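FAD-dependent pyridine nucleotide-disulphide oxidoreductase (Desulfovibrio vulgaris, PDB 3IWA) probably catalyses NAD(P)H-dependent, FAD-linked redox chemistry as a dimeric member of the pyridine nucleotide-disulphide oxidoreductase family. Local coordinates at residues A13-D26 with A315-A327. Residues are numbered along the deposited sequence; the frame is centred on the assembly and turned at random.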
ATOM      1  N   ALA A  13     -12.282  21.610   6.813  1.00 56.42           N
ATOM      2  CA  ALA A  13     -12.814  20.615   5.926  1.00 53.87           C
ATOM      3  C   ALA A  13     -13.911  19.944   6.739  1.00 51.13           C
ATOM      4  O   ALA A  13     -15.002  19.735   6.246  1.00 50.78           O
ATOM      5  CB  ALA A  13     -11.718  19.612   5.528  1.00 54.40           C
ATOM      6  N   LEU A  14     -13.623  19.680   8.008  1.00 47.38           N
ATOM      7  CA  LEU A  14     -14.450  18.804   8.783  1.00 46.01           C
ATOM      8  C   LEU A  14     -15.934  19.202   8.909  1.00 44.92           C
ATOM      9  O   LEU A  14     -16.800  18.338   8.759  1.00 43.16           O
ATOM     10  CB  LEU A  14     -13.826  18.519  10.146  1.00 44.86           C
ATOM     11  CG  LEU A  14     -14.579  17.429  10.913  1.00 45.58           C
ATOM     12  CD1 LEU A  14     -13.693  16.240  11.254  1.00 44.74           C
ATOM     13  CD2 LEU A  14     -15.212  18.022  12.175  1.00 44.39           C
ATOM     14  N   GLY A  15     -16.213  20.476   9.185  1.00 44.47           N
ATOM     15  CA  GLY A  15     -17.590  20.969   9.335  1.00 44.54           C
ATOM     16  C   GLY A  15     -18.462  20.721   8.116  1.00 44.69           C
ATOM     17  O   GLY A  15     -19.444  19.985   8.205  1.00 43.38           O
ATOM     18  N   PRO A  16     -18.090  21.305   6.957  1.00 45.70           N
ATOM     19  CA  PRO A  16     -18.785  21.063   5.678  1.00 46.36           C
ATOM     20  C   PRO A  16     -18.953  19.574   5.361  1.00 46.34           C
ATOM     21  O   PRO A  16     -20.022  19.150   4.914  1.00 46.45           O
ATOM     22  CB  PRO A  16     -17.875  21.733   4.640  1.00 46.60           C
ATOM     23  CG  PRO A  16     -17.161  22.798   5.407  1.00 46.67           C
ATOM     24  CD  PRO A  16     -16.981  22.259   6.805  1.00 46.09           C
ATOM     25  N   LYS A  17     -17.920  18.776   5.616  1.00 46.34           N
ATOM     26  CA  LYS A  17     -18.024  17.331   5.355  1.00 46.05           C
ATOM     27  C   LYS A  17     -19.090  16.696   6.228  1.00 44.41           C
ATOM     28  O   LYS A  17     -19.912  15.946   5.754  1.00 44.20           O
ATOM     29  CB  LYS A  17     -16.685  16.628   5.596  1.00 46.93           C
ATOM     30  CG  LYS A  17     -16.646  15.166   5.131  1.00 50.21           C
ATOM     31  CD  LYS A  17     -16.811  15.078   3.605  1.00 55.52           C
ATOM     32  CE  LYS A  17     -16.706  13.635   3.059  1.00 57.89           C
ATOM     33  NZ  LYS A  17     -16.440  13.625   1.547  1.00 60.03           N
ATOM     34  N   ALA A  18     -19.054  16.977   7.513  1.00 43.34           N
ATOM     35  CA  ALA A  18     -19.999  16.371   8.427  1.00 43.36           C
ATOM     36  C   ALA A  18     -21.453  16.740   8.037  1.00 43.58           C
ATOM     37  O   ALA A  18     -22.333  15.892   8.038  1.00 43.08           O
ATOM     38  CB  ALA A  18     -19.687  16.758   9.848  1.00 41.68           C
ATOM     39  N   ALA A  19     -21.656  17.992   7.659  1.00 44.00           N
ATOM     40  CA  ALA A  19     -22.969  18.521   7.400  1.00 44.84           C
ATOM     41  C   ALA A  19     -23.508  17.951   6.093  1.00 45.70           C
ATOM     42  O   ALA A  19     -24.656  17.533   6.033  1.00 45.13           O
ATOM     43  CB  ALA A  19     -22.910  20.039   7.347  1.00 44.33           C
ATOM     44  N   CYS A  20     -22.682  17.954   5.047  1.00 46.68           N
ATOM     45  CA  CYS A  20     -23.069  17.393   3.760  0.50 47.40           C
ATOM     46  C   CYS A  20     -23.402  15.900   3.844  1.00 46.91           C
ATOM     47  O   CYS A  20     -24.376  15.429   3.249  1.00 48.15           O
ATOM     48  CB  CYS A  20     -21.964  17.598   2.739  0.50 47.77           C
ATOM     49  SG  CYS A  20     -22.305  16.736   1.226  0.50 51.37           S
ATOM     50  N   ARG A  21     -22.610  15.148   4.591  1.00 45.12           N
ATOM     51  CA  ARG A  21     -22.916  13.730   4.797  1.00 43.65           C
ATOM     52  C   ARG A  21     -24.218  13.579   5.606  1.00 43.91           C
ATOM     53  O   ARG A  21     -25.057  12.705   5.331  1.00 42.05           O
ATOM     54  CB  ARG A  21     -21.760  13.055   5.534  1.00 42.98           C
ATOM     55  CG  ARG A  21     -22.034  11.688   6.065  1.00 40.69           C
ATOM     56  CD  ARG A  21     -22.273  10.652   4.969  1.00 39.16           C
ATOM     57  NE  ARG A  21     -22.418   9.311   5.551  1.00 38.42           N
ATOM     58  CZ  ARG A  21     -22.780   8.236   4.863  1.00 36.24           C
ATOM     59  NH1 ARG A  21     -23.002   8.319   3.566  1.00 35.82           N
ATOM     60  NH2 ARG A  21     -22.890   7.071   5.465  1.00 36.13           N
ATOM     61  N   PHE A  22     -24.361  14.420   6.631  1.00 43.98           N
ATOM     62  CA  PHE A  22     -25.572  14.419   7.439  1.00 44.36           C
ATOM     63  C   PHE A  22     -26.831  14.575   6.583  1.00 45.02           C
ATOM     64  O   PHE A  22     -27.770  13.772   6.673  1.00 43.57           O
ATOM     65  CB  PHE A  22     -25.539  15.554   8.439  1.00 43.93           C
ATOM     66  CG  PHE A  22     -26.796  15.683   9.233  1.00 42.56           C
ATOM     67  CD1 PHE A  22     -27.329  14.599   9.870  1.00 42.01           C
ATOM     68  CD2 PHE A  22     -27.441  16.911   9.351  1.00 42.59           C
ATOM     69  CE1 PHE A  22     -28.505  14.711  10.633  1.00 41.15           C
ATOM     70  CE2 PHE A  22     -28.582  17.023  10.107  1.00 42.61           C
ATOM     71  CZ  PHE A  22     -29.106  15.915  10.757  1.00 40.03           C
ATOM     72  N   LYS A  23     -26.795  15.622   5.760  1.00 46.23           N
ATOM     73  CA  LYS A  23     -27.885  16.004   4.879  1.00 47.66           C
ATOM     74  C   LYS A  23     -28.199  14.924   3.843  1.00 48.43           C
ATOM     75  O   LYS A  23     -29.365  14.642   3.607  1.00 49.69           O
ATOM     76  CB  LYS A  23     -27.591  17.351   4.206  1.00 47.59           C
ATOM     77  CG  LYS A  23     -27.701  18.587   5.146  1.00 48.13           C
ATOM     78  CD  LYS A  23     -29.143  18.900   5.636  1.00 49.97           C
ATOM     79  CE  LYS A  23     -30.100  19.399   4.520  1.00 51.20           C
ATOM     80  NZ  LYS A  23     -31.566  19.233   4.882  1.00 50.39           N
ATOM     81  N   ARG A  24     -27.188  14.264   3.277  1.00 48.60           N
ATOM     82  CA  ARG A  24     -27.471  13.218   2.302  1.00 48.04           C
ATOM     83  C   ARG A  24     -28.345  12.150   2.976  1.00 47.21           C
ATOM     84  O   ARG A  24     -29.315  11.699   2.384  1.00 47.48           O
ATOM     85  CB  ARG A  24     -26.190  12.631   1.674  1.00 48.15           C
ATOM     86  N   LEU A  25     -28.036  11.802   4.219  1.00 46.44           N
ATOM     87  CA  LEU A  25     -28.787  10.783   4.979  1.00 46.67           C
ATOM     88  C   LEU A  25     -30.131  11.242   5.604  1.00 47.09           C
ATOM     89  O   LEU A  25     -31.083  10.446   5.711  1.00 47.05           O
ATOM     90  CB  LEU A  25     -27.912  10.248   6.118  1.00 46.48           C
ATOM     91  CG  LEU A  25     -26.576   9.655   5.701  1.00 46.44           C
ATOM     92  CD1 LEU A  25     -25.717   9.401   6.929  1.00 43.84           C
ATOM     93  CD2 LEU A  25     -26.777   8.392   4.835  1.00 43.35           C
ATOM     94  N   ASP A  26     -30.187  12.494   6.058  1.00 47.45           N
ATOM     95  CA  ASP A  26     -31.385  13.058   6.693  1.00 48.22           C
ATOM     96  C   ASP A  26     -31.734  14.404   6.056  1.00 48.45           C
ATOM     97  O   ASP A  26     -31.488  15.434   6.659  1.00 48.61           O
ATOM     98  CB  ASP A  26     -31.182  13.263   8.195  1.00 48.29           C
ATOM     99  CG  ASP A  26     -31.225  11.967   8.987  1.00 49.32           C
ATOM    100  OD1 ASP A  26     -31.469  10.896   8.385  1.00 48.86           O
ATOM    101  OD2 ASP A  26     -31.019  12.028  10.238  1.00 51.59           O
ATOM    102  N   ALA A 315      -9.551  14.994   8.524  1.00 43.05           N
ATOM    103  CA  ALA A 315     -10.780  15.780   8.333  1.00 42.64           C
ATOM    104  C   ALA A 315     -11.897  15.042   7.608  1.00 41.37           C
ATOM    105  O   ALA A 315     -12.957  14.793   8.186  1.00 42.39           O
ATOM    106  CB  ALA A 315     -10.459  17.109   7.581  1.00 42.19           C
ATOM    107  N   ASN A 316     -11.659  14.707   6.355  1.00 40.23           N
ATOM    108  CA  ASN A 316     -12.661  14.057   5.545  1.00 40.61           C
ATOM    109  C   ASN A 316     -13.143  12.738   6.114  1.00 38.47           C
ATOM    110  O   ASN A 316     -14.335  12.499   6.141  1.00 38.66           O
ATOM    111  CB  ASN A 316     -12.225  13.946   4.077  1.00 40.88           C
ATOM    112  CG  ASN A 316     -12.390  15.282   3.353  1.00 46.04           C
ATOM    113  OD1 ASN A 316     -13.182  16.120   3.808  1.00 52.08           O
ATOM    114  ND2 ASN A 316     -11.649  15.503   2.247  1.00 49.03           N
ATOM    115  N   ARG A 317     -12.238  11.947   6.664  1.00 36.56           N
ATOM    116  CA  ARG A 317     -12.594  10.617   7.115  1.00 35.75           C
ATOM    117  C   ARG A 317     -13.426  10.743   8.386  1.00 35.29           C
ATOM    118  O   ARG A 317     -14.464  10.130   8.478  1.00 33.95           O
ATOM    119  CB  ARG A 317     -11.361   9.772   7.330  1.00 35.35           C
ATOM    120  CG  ARG A 317     -10.530   9.620   6.065  1.00 34.94           C
ATOM    121  CD  ARG A 317      -9.292   8.789   6.264  1.00 35.44           C
ATOM    122  NE  ARG A 317      -8.441   8.865   5.085  1.00 35.77           N
ATOM    123  CZ  ARG A 317      -7.114   8.870   5.091  1.00 33.87           C
ATOM    124  NH1 ARG A 317      -6.444   8.795   6.228  1.00 35.47           N
ATOM    125  NH2 ARG A 317      -6.457   8.941   3.945  1.00 32.49           N
ATOM    126  N   GLN A 318     -12.984  11.590   9.316  1.00 34.85           N
ATOM    127  CA  GLN A 318     -13.690  11.784  10.586  1.00 35.45           C
ATOM    128  C   GLN A 318     -15.027  12.519  10.359  1.00 34.81           C
ATOM    129  O   GLN A 318     -15.979  12.224  11.013  1.00 34.14           O
ATOM    130  CB  GLN A 318     -12.860  12.541  11.620  1.00 34.95           C
ATOM    131  CG  GLN A 318     -11.552  11.885  12.004  1.00 36.72           C
ATOM    132  CD  GLN A 318     -10.725  12.763  12.944  1.00 36.30           C
ATOM    133  OE1 GLN A 318     -11.146  13.863  13.301  1.00 36.70           O
ATOM    134  NE2 GLN A 318      -9.580  12.259  13.377  1.00 32.58           N
ATOM    135  N   GLY A 319     -15.069  13.426   9.407  1.00 34.96           N
ATOM    136  CA  GLY A 319     -16.275  14.167   9.098  1.00 35.83           C
ATOM    137  C   GLY A 319     -17.385  13.261   8.633  1.00 36.60           C
ATOM    138  O   GLY A 319     -18.548  13.426   9.042  1.00 37.67           O
ATOM    139  N   ARG A 320     -17.025  12.294   7.785  1.00 36.67           N
ATOM    140  CA  ARG A 320     -17.987  11.354   7.266  1.00 35.96           C
ATOM    141  C   ARG A 320     -18.603  10.586   8.395  1.00 35.26           C
ATOM    142  O   ARG A 320     -19.805  10.452   8.454  1.00 34.80           O
ATOM    143  CB  ARG A 320     -17.357  10.411   6.270  1.00 35.76           C
ATOM    144  CG  ARG A 320     -18.368   9.536   5.591  1.00 37.15           C
ATOM    145  CD  ARG A 320     -17.722   8.759   4.437  1.00 39.19           C
ATOM    146  NE  ARG A 320     -18.712   8.339   3.454  1.00 39.16           N
ATOM    147  CZ  ARG A 320     -19.358   7.190   3.467  1.00 40.25           C
ATOM    148  NH1 ARG A 320     -20.221   6.948   2.506  1.00 43.90           N
ATOM    149  NH2 ARG A 320     -19.155   6.286   4.412  1.00 38.92           N
ATOM    150  N   VAL A 321     -17.776  10.095   9.306  1.00 34.68           N
ATOM    151  CA  VAL A 321     -18.268   9.351  10.459  1.00 34.12           C
ATOM    152  C   VAL A 321     -19.145  10.257  11.308  1.00 34.85           C
ATOM    153  O   VAL A 321     -20.185   9.800  11.772  1.00 34.64           O
ATOM    154  CB  VAL A 321     -17.109   8.757  11.302  1.00 34.64           C
ATOM    155  CG1 VAL A 321     -17.553   8.302  12.700  1.00 32.16           C
ATOM    156  CG2 VAL A 321     -16.410   7.598  10.521  1.00 33.43           C
ATOM    157  N   ILE A 322     -18.769  11.537  11.491  1.00 34.01           N
ATOM    158  CA  ILE A 322     -19.597  12.392  12.311  1.00 34.60           C
ATOM    159  C   ILE A 322     -20.955  12.590  11.600  1.00 35.61           C
ATOM    160  O   ILE A 322     -22.008  12.486  12.210  1.00 37.30           O
ATOM    161  CB  ILE A 322     -18.940  13.754  12.668  1.00 34.81           C
ATOM    162  CG1 ILE A 322     -17.725  13.539  13.579  1.00 33.78           C
ATOM    163  CG2 ILE A 322     -20.019  14.684  13.298  1.00 31.60           C
ATOM    164  CD1 ILE A 322     -16.773  14.736  13.708  1.00 32.44           C
ATOM    165  N   GLY A 323     -20.928  12.808  10.302  1.00 36.44           N
ATOM    166  CA  GLY A 323     -22.158  12.909   9.492  1.00 37.36           C
ATOM    167  C   GLY A 323     -23.174  11.786   9.651  1.00 37.70           C
ATOM    168  O   GLY A 323     -24.380  12.016   9.832  1.00 38.77           O
ATOM    169  N   THR A 324     -22.663  10.569   9.593  1.00 37.64           N
ATOM    170  CA  THR A 324     -23.425   9.339   9.727  1.00 37.20           C
ATOM    171  C   THR A 324     -23.968   9.182  11.133  1.00 38.02           C
ATOM    172  O   THR A 324     -25.125   8.752  11.331  1.00 39.17           O
ATOM    173  CB  THR A 324     -22.483   8.148   9.318  1.00 36.81           C
ATOM    174  OG1 THR A 324     -22.119   8.315   7.946  1.00 39.08           O
ATOM    175  CG2 THR A 324     -23.115   6.777   9.508  1.00 36.41           C
ATOM    176  N   ASN A 325     -23.147   9.511  12.129  1.00 38.27           N
ATOM    177  CA  ASN A 325     -23.585   9.385  13.503  1.00 38.76           C
ATOM    178  C   ASN A 325     -24.585  10.488  13.915  1.00 39.32           C
ATOM    179  O   ASN A 325     -25.389  10.235  14.772  1.00 39.50           O
ATOM    180  CB  ASN A 325     -22.388   9.301  14.456  1.00 38.55           C
ATOM    181  CG  ASN A 325     -21.595   8.028  14.244  1.00 39.02           C
ATOM    182  OD1 ASN A 325     -22.109   7.112  13.603  1.00 37.73           O
ATOM    183  ND2 ASN A 325     -20.352   7.949  14.784  1.00 34.61           N
ATOM    184  N   LEU A 326     -24.512  11.686  13.311  1.00 39.70           N
ATOM    185  CA  LEU A 326     -25.541  12.725  13.489  1.00 39.79           C
ATOM    186  C   LEU A 326     -26.872  12.229  12.965  1.00 41.07           C
ATOM    187  O   LEU A 326     -27.910  12.625  13.488  1.00 40.67           O
ATOM    188  CB  LEU A 326     -25.225  14.017  12.737  1.00 39.06           C
ATOM    189  CG  LEU A 326     -24.004  14.836  13.147  1.00 37.58           C
ATOM    190  CD1 LEU A 326     -23.625  15.865  12.045  1.00 30.37           C
ATOM    191  CD2 LEU A 326     -24.283  15.490  14.477  1.00 36.61           C
ATOM    192  N   ALA A 327     -26.831  11.383  11.924  1.00 41.94           N
ATOM    193  CA  ALA A 327     -28.032  10.704  11.405  1.00 42.97           C
ATOM    194  C   ALA A 327     -28.370   9.392  12.095  1.00 44.15           C
ATOM    195  O   ALA A 327     -29.022   8.577  11.504  1.00 44.96           O
ATOM    196  CB  ALA A 327     -27.938  10.484   9.936  1.00 42.14           C
TER
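With CG anti to the backbone N (chi1 168°) and the chain turned about its CB-CG bond, Arg21 carries its guanidinium across helix 315-326 to Thr324. There it grips one oxygen side-on with two nitrogens: Arg21 NE lies 2.6 Å and Arg21 NH2 2.9 Å from Thr324 OG1, which sits in the guanidinium plane. Thr324 OG1 donates in turn to Arg320 O, one helical turn back, so three hydrogen bonds fix the hydroxyl.

One face of the Arg21 guanidinium meets Leu25 CD1; the opposite face carries the Arg320 guanidinium, stacked with centres 3.8 Å apart and planes 28° apart. The like charges are probably offset by Asp458 of the second subunit, which forms a salt bridge with Arg320 NH2 and a long, weak ion pair with Arg21.

The backbones come close where glycines face the partner helix. Gly323 CA lies 3.3 Å from Ala18 O and also packs against Arg21 CG, while Ala18 CA makes a CA-H...O contact of 3.3 Å with Gly319 O. These contacts are consistent with the 7.2 Å separation of the two axes, which cross at -38°.

Leu14 enters as a knob among Ala315, Gln318, Gly319 and Ile322, its CD1 3.5 Å from Ala315 O. Toward the other end, Phe22 CD1 rests 3.6 Å from Leu326 CB, the two side chains crossing at about a right angle. Ile322 and Leu326 also reach strands 116-119 and 289-291, and Phe22 touches Val31 of strand 30-34, placing both helices against the parallel sheet. Helix 14-25 follows strand 5-9 and leads into strand 30-34, the parallel neighbour of 5-9, the opening beta-alpha-beta crossover of a Rossmann-type fold, consistent with the FAD-binding domain of this family.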